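Local coordinates for uncharacterized protein (PDB 4XG0) that probably acts as a kinase of the DUF1537 family, phosphorylating acid sugars in a catabolic pathway, at residues A282-A293 with A317-L327. Sequence-based numbering, arbitrary orientation.
Sequences ARTWAPTLAQLA and ALMLLAPEGRL
T284 and M319 pair across two parallel strands, 283-285 and 317-321, their side chains side by side and pointing the same way. M319 runs extended from the backbone and then bends at its thioether (chi3 69°). This turns CE back onto T284, 3.4 Å from OG1 and 3.5 Å from CG2. OG1 also donates to A282 O, from above the carbonyl plane. Strand 283-285 is the edge strand of the C-terminal domain sheet, and four backbone hydrogen bonds tie it to strand 317-321. The first, R283 N to A317 O, is the longest and most bent at 3.2 Å.

On the other face, L320 CD2 meets W285 CB at 4.1 Å. P287 CG lies over the centre of the W285 ring, 3.6 Å above its plane. W285 NE1 donates a hydrogen bond to N297 OD1. A water donates to P287 O and L321 O, bridging the segments where they part.

T288 and Q291 form a capping box on helix 289-292. L289 CD1 and CD2 each lie 3.5 Å from E324 O and R326 O. L292 CD2 meets L327 CD2 and P323. Directional backbone bonds thus fix the strand register, while non-directional leucine and proline contacts seat the helix on the following loop.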
loop_
_atom_site.group_PDB
_atom_site.type_symbol
_atom_site.label_atom_id
_atom_site.label_comp_id
_atom_site.label_asym_id
_atom_site.label_seq_id
_atom_site.Cartn_x
_atom_site.Cartn_y
_atom_site.Cartn_z
ATOM N N ALA A 282 -7.745 7.981 -15.355
ATOM C CA ALA A 282 -8.293 9.154 -14.683
ATOM C C ALA A 282 -9.334 9.870 -15.534
ATOM O O ALA A 282 -9.106 10.187 -16.694
ATOM C CB ALA A 282 -7.203 10.104 -14.286
ATOM N N ARG A 283 -10.501 10.105 -14.961
ATOM C CA ARG A 283 -11.501 10.892 -15.647
ATOM C C ARG A 283 -11.043 12.342 -15.713
ATOM O O ARG A 283 -10.715 12.953 -14.690
ATOM C CB ARG A 283 -12.845 10.767 -14.933
ATOM C CG ARG A 283 -13.396 9.346 -14.997
ATOM C CD ARG A 283 -14.926 9.295 -15.007
ATOM N NE ARG A 283 -15.399 8.040 -15.600
ATOM C CZ ARG A 283 -15.684 6.929 -14.917
ATOM N NH1 ARG A 283 -16.095 5.841 -15.564
ATOM N NH2 ARG A 283 -15.570 6.890 -13.594
ATOM N N THR A 284 -11.039 12.891 -16.923
ATOM C CA THR A 284 -10.312 14.123 -17.181
ATOM C C THR A 284 -11.207 15.235 -17.728
ATOM O O THR A 284 -11.906 15.051 -18.724
ATOM C CB THR A 284 -9.165 13.826 -18.162
ATOM O OG1 THR A 284 -8.227 12.931 -17.538
ATOM C CG2 THR A 284 -8.445 15.088 -18.576
ATOM N N TRP A 285 -11.173 16.389 -17.080
ATOM C CA TRP A 285 -11.801 17.585 -17.626
ATOM C C TRP A 285 -10.697 18.368 -18.297
ATOM O O TRP A 285 -9.756 18.818 -17.627
ATOM C CB TRP A 285 -12.437 18.423 -16.506
ATOM C CG TRP A 285 -13.309 19.522 -16.959
ATOM C CD1 TRP A 285 -14.320 19.444 -17.872
ATOM C CD2 TRP A 285 -13.294 20.885 -16.495
ATOM N NE1 TRP A 285 -14.932 20.677 -18.011
ATOM C CE2 TRP A 285 -14.323 21.572 -17.172
ATOM C CE3 TRP A 285 -12.499 21.590 -15.596
ATOM C CZ2 TRP A 285 -14.579 22.926 -16.968
ATOM C CZ3 TRP A 285 -12.762 22.939 -15.394
ATOM C CH2 TRP A 285 -13.791 23.581 -16.067
ATOM N N ALA A 286 -10.783 18.486 -19.621
ATOM C CA ALA A 286 -9.814 19.248 -20.401
ATOM C C ALA A 286 -10.513 20.314 -21.227
ATOM O O ALA A 286 -10.658 20.182 -22.443
ATOM C CB ALA A 286 -9.041 18.302 -21.324
ATOM N N PRO A 287 -10.965 21.388 -20.569
ATOM C CA PRO A 287 -11.720 22.434 -21.260
ATOM C C PRO A 287 -10.868 23.374 -22.094
ATOM O O PRO A 287 -9.690 23.540 -21.832
ATOM C CB PRO A 287 -12.346 23.218 -20.095
ATOM C CG PRO A 287 -11.373 23.090 -18.997
ATOM C CD PRO A 287 -10.807 21.671 -19.132
ATOM N N THR A 288 -11.488 23.994 -23.088
ATOM C CA THR A 288 -10.874 25.083 -23.816
ATOM C C THR A 288 -10.936 26.325 -22.944
ATOM O O THR A 288 -11.583 26.318 -21.901
ATOM C CB THR A 288 -11.649 25.391 -25.093
ATOM O OG1 THR A 288 -12.939 25.892 -24.736
ATOM C CG2 THR A 288 -11.816 24.144 -25.913
ATOM N N LEU A 289 -10.275 27.392 -23.381
ATOM C CA LEU A 289 -10.262 28.637 -22.641
ATOM C C LEU A 289 -11.676 29.146 -22.444
ATOM O O LEU A 289 -12.029 29.619 -21.366
ATOM C CB LEU A 289 -9.481 29.689 -23.410
ATOM C CG LEU A 289 -7.967 29.565 -23.310
ATOM C CD1 LEU A 289 -7.355 30.608 -24.219
ATOM C CD2 LEU A 289 -7.557 29.772 -21.863
ATOM N N ALA A 290 -12.475 29.072 -23.503
ATOM C CA ALA A 290 -13.861 29.517 -23.422
ATOM C C ALA A 290 -14.653 28.662 -22.425
ATOM O O ALA A 290 -15.414 29.190 -21.611
ATOM C CB ALA A 290 -14.504 29.463 -24.780
ATOM N N GLN A 291 -14.470 27.347 -22.473
ATOM C CA GLN A 291 -15.201 26.455 -21.557
ATOM C C GLN A 291 -14.798 26.644 -20.101
ATOM O O GLN A 291 -15.652 26.635 -19.197
ATOM C CB GLN A 291 -15.015 24.990 -21.977
ATOM C CG GLN A 291 -15.675 24.645 -23.324
ATOM C CD GLN A 291 -15.267 23.273 -23.856
ATOM O OE1 GLN A 291 -14.172 22.772 -23.578
ATOM N NE2 GLN A 291 -16.160 22.653 -24.610
ATOM N N LEU A 292 -13.500 26.801 -19.855
ATOM C CA LEU A 292 -13.005 27.004 -18.511
ATOM C C LEU A 292 -13.678 28.226 -17.830
ATOM O O LEU A 292 -13.930 28.187 -16.619
ATOM C CB LEU A 292 -11.491 27.136 -18.532
ATOM C CG LEU A 292 -10.841 27.375 -17.184
ATOM C CD1 LEU A 292 -11.276 26.355 -16.146
ATOM C CD2 LEU A 292 -9.334 27.345 -17.408
ATOM N N ALA A 293 -13.973 29.287 -18.597
ATOM C CA ALA A 293 -14.629 30.475 -18.039
ATOM C C ALA A 293 -16.155 30.356 -17.973
ATOM O O ALA A 293 -16.825 31.289 -17.539
ATOM C CB ALA A 293 -14.237 31.731 -18.845
ATOM N N ALA A 317 -9.153 8.410 -9.725
ATOM C CA ALA A 317 -8.601 9.744 -9.857
ATOM C C ALA A 317 -9.417 10.579 -10.819
ATOM O O ALA A 317 -9.942 10.066 -11.799
ATOM C CB ALA A 317 -7.156 9.656 -10.340
ATOM N N LEU A 318 -9.533 11.869 -10.511
ATOM C CA LEU A 318 -10.114 12.857 -11.421
ATOM C C LEU A 318 -9.008 13.850 -11.769
ATOM O O LEU A 318 -8.221 14.192 -10.895
ATOM C CB LEU A 318 -11.262 13.592 -10.730
ATOM C CG LEU A 318 -12.421 12.713 -10.239
ATOM C CD1 LEU A 318 -13.356 13.498 -9.349
ATOM C CD2 LEU A 318 -13.162 12.149 -11.406
ATOM N N MET A 319 -8.931 14.296 -13.020
ATOM C CA MET A 319 -7.933 15.286 -13.417
ATOM C C MET A 319 -8.559 16.507 -14.075
ATOM O O MET A 319 -9.394 16.374 -14.958
ATOM C CB MET A 319 -6.873 14.682 -14.349
ATOM C CG MET A 319 -5.760 15.642 -14.717
ATOM S SD MET A 319 -4.415 14.819 -15.626
ATOM C CE MET A 319 -5.273 14.465 -17.152
ATOM N N LEU A 320 -8.171 17.696 -13.605
ATOM C CA LEU A 320 -8.482 18.948 -14.293
ATOM C C LEU A 320 -7.239 19.437 -15.017
ATOM O O LEU A 320 -6.204 19.693 -14.393
ATOM C CB LEU A 320 -8.959 20.019 -13.314
ATOM C CG LEU A 320 -9.836 19.519 -12.177
ATOM C CD1 LEU A 320 -10.276 20.700 -11.299
ATOM C CD2 LEU A 320 -11.057 18.805 -12.708
ATOM N N LEU A 321 -7.346 19.545 -16.333
ATOM C CA LEU A 321 -6.231 19.911 -17.188
ATOM C C LEU A 321 -6.393 21.325 -17.775
ATOM O O LEU A 321 -7.353 21.603 -18.497
ATOM C CB LEU A 321 -6.119 18.883 -18.312
ATOM C CG LEU A 321 -4.921 19.037 -19.261
ATOM C CD1 LEU A 321 -3.627 19.065 -18.452
ATOM C CD2 LEU A 321 -4.926 17.914 -20.301
ATOM N N ALA A 322 -5.440 22.209 -17.481
ATOM C CA ALA A 322 -5.501 23.591 -17.958
ATOM C C ALA A 322 -5.253 23.675 -19.442
ATOM O O ALA A 322 -4.385 22.994 -19.946
ATOM C CB ALA A 322 -4.472 24.436 -17.248
ATOM N N PRO A 323 -6.009 24.522 -20.149
ATOM C CA PRO A 323 -5.547 24.883 -21.492
ATOM C C PRO A 323 -4.511 26.013 -21.404
ATOM O O PRO A 323 -4.424 26.724 -20.392
ATOM C CB PRO A 323 -6.827 25.358 -22.167
ATOM C CG PRO A 323 -7.628 25.916 -21.090
ATOM C CD PRO A 323 -7.332 25.101 -19.853
ATOM N N GLU A 324 -3.730 26.171 -22.461
ATOM C CA GLU A 324 -2.778 27.263 -22.564
ATOM C C GLU A 324 -3.494 28.608 -22.697
ATOM O O GLU A 324 -4.591 28.681 -23.250
ATOM C CB GLU A 324 -1.867 27.019 -23.781
ATOM C CG GLU A 324 -0.754 28.038 -23.963
ATOM C CD GLU A 324 0.545 27.414 -24.486
ATOM O OE1 GLU A 324 0.609 26.172 -24.673
ATOM O OE2 GLU A 324 1.513 28.177 -24.705
ATOM N N GLY A 325 -2.868 29.661 -22.174
ATOM C CA GLY A 325 -3.342 31.021 -22.350
ATOM C C GLY A 325 -4.031 31.632 -21.140
ATOM O O GLY A 325 -3.759 31.291 -19.982
ATOM N N ARG A 326 -4.914 32.576 -21.417
ATOM C CA ARG A 326 -5.665 33.230 -20.356
ATOM C C ARG A 326 -7.129 33.265 -20.740
ATOM O O ARG A 326 -7.465 33.263 -21.923
ATOM C CB ARG A 326 -5.151 34.655 -20.147
ATOM C CG ARG A 326 -5.269 35.527 -21.385
ATOM C CD ARG A 326 -5.136 36.991 -21.029
ATOM N NE ARG A 326 -3.754 37.348 -20.733
ATOM C CZ ARG A 326 -3.392 38.412 -20.025
ATOM N NH1 ARG A 326 -2.107 38.659 -19.816
ATOM N NH2 ARG A 326 -4.309 39.232 -19.523
ATOM N N LEU A 327 -8.004 33.293 -19.736
ATOM C CA LEU A 327 -9.423 33.443 -19.993
ATOM C C LEU A 327 -9.702 34.807 -20.613
ATOM O O LEU A 327 -9.085 35.811 -20.243
ATOM C CB LEU A 327 -10.195 33.323 -18.678
ATOM C CG LEU A 327 -9.869 32.074 -17.869
ATOM C CD1 LEU A 327 -10.768 32.025 -16.663
ATOM C CD2 LEU A 327 -10.034 30.844 -18.718
HETATM O O HOH W 1 -7.559 21.836 -21.134
#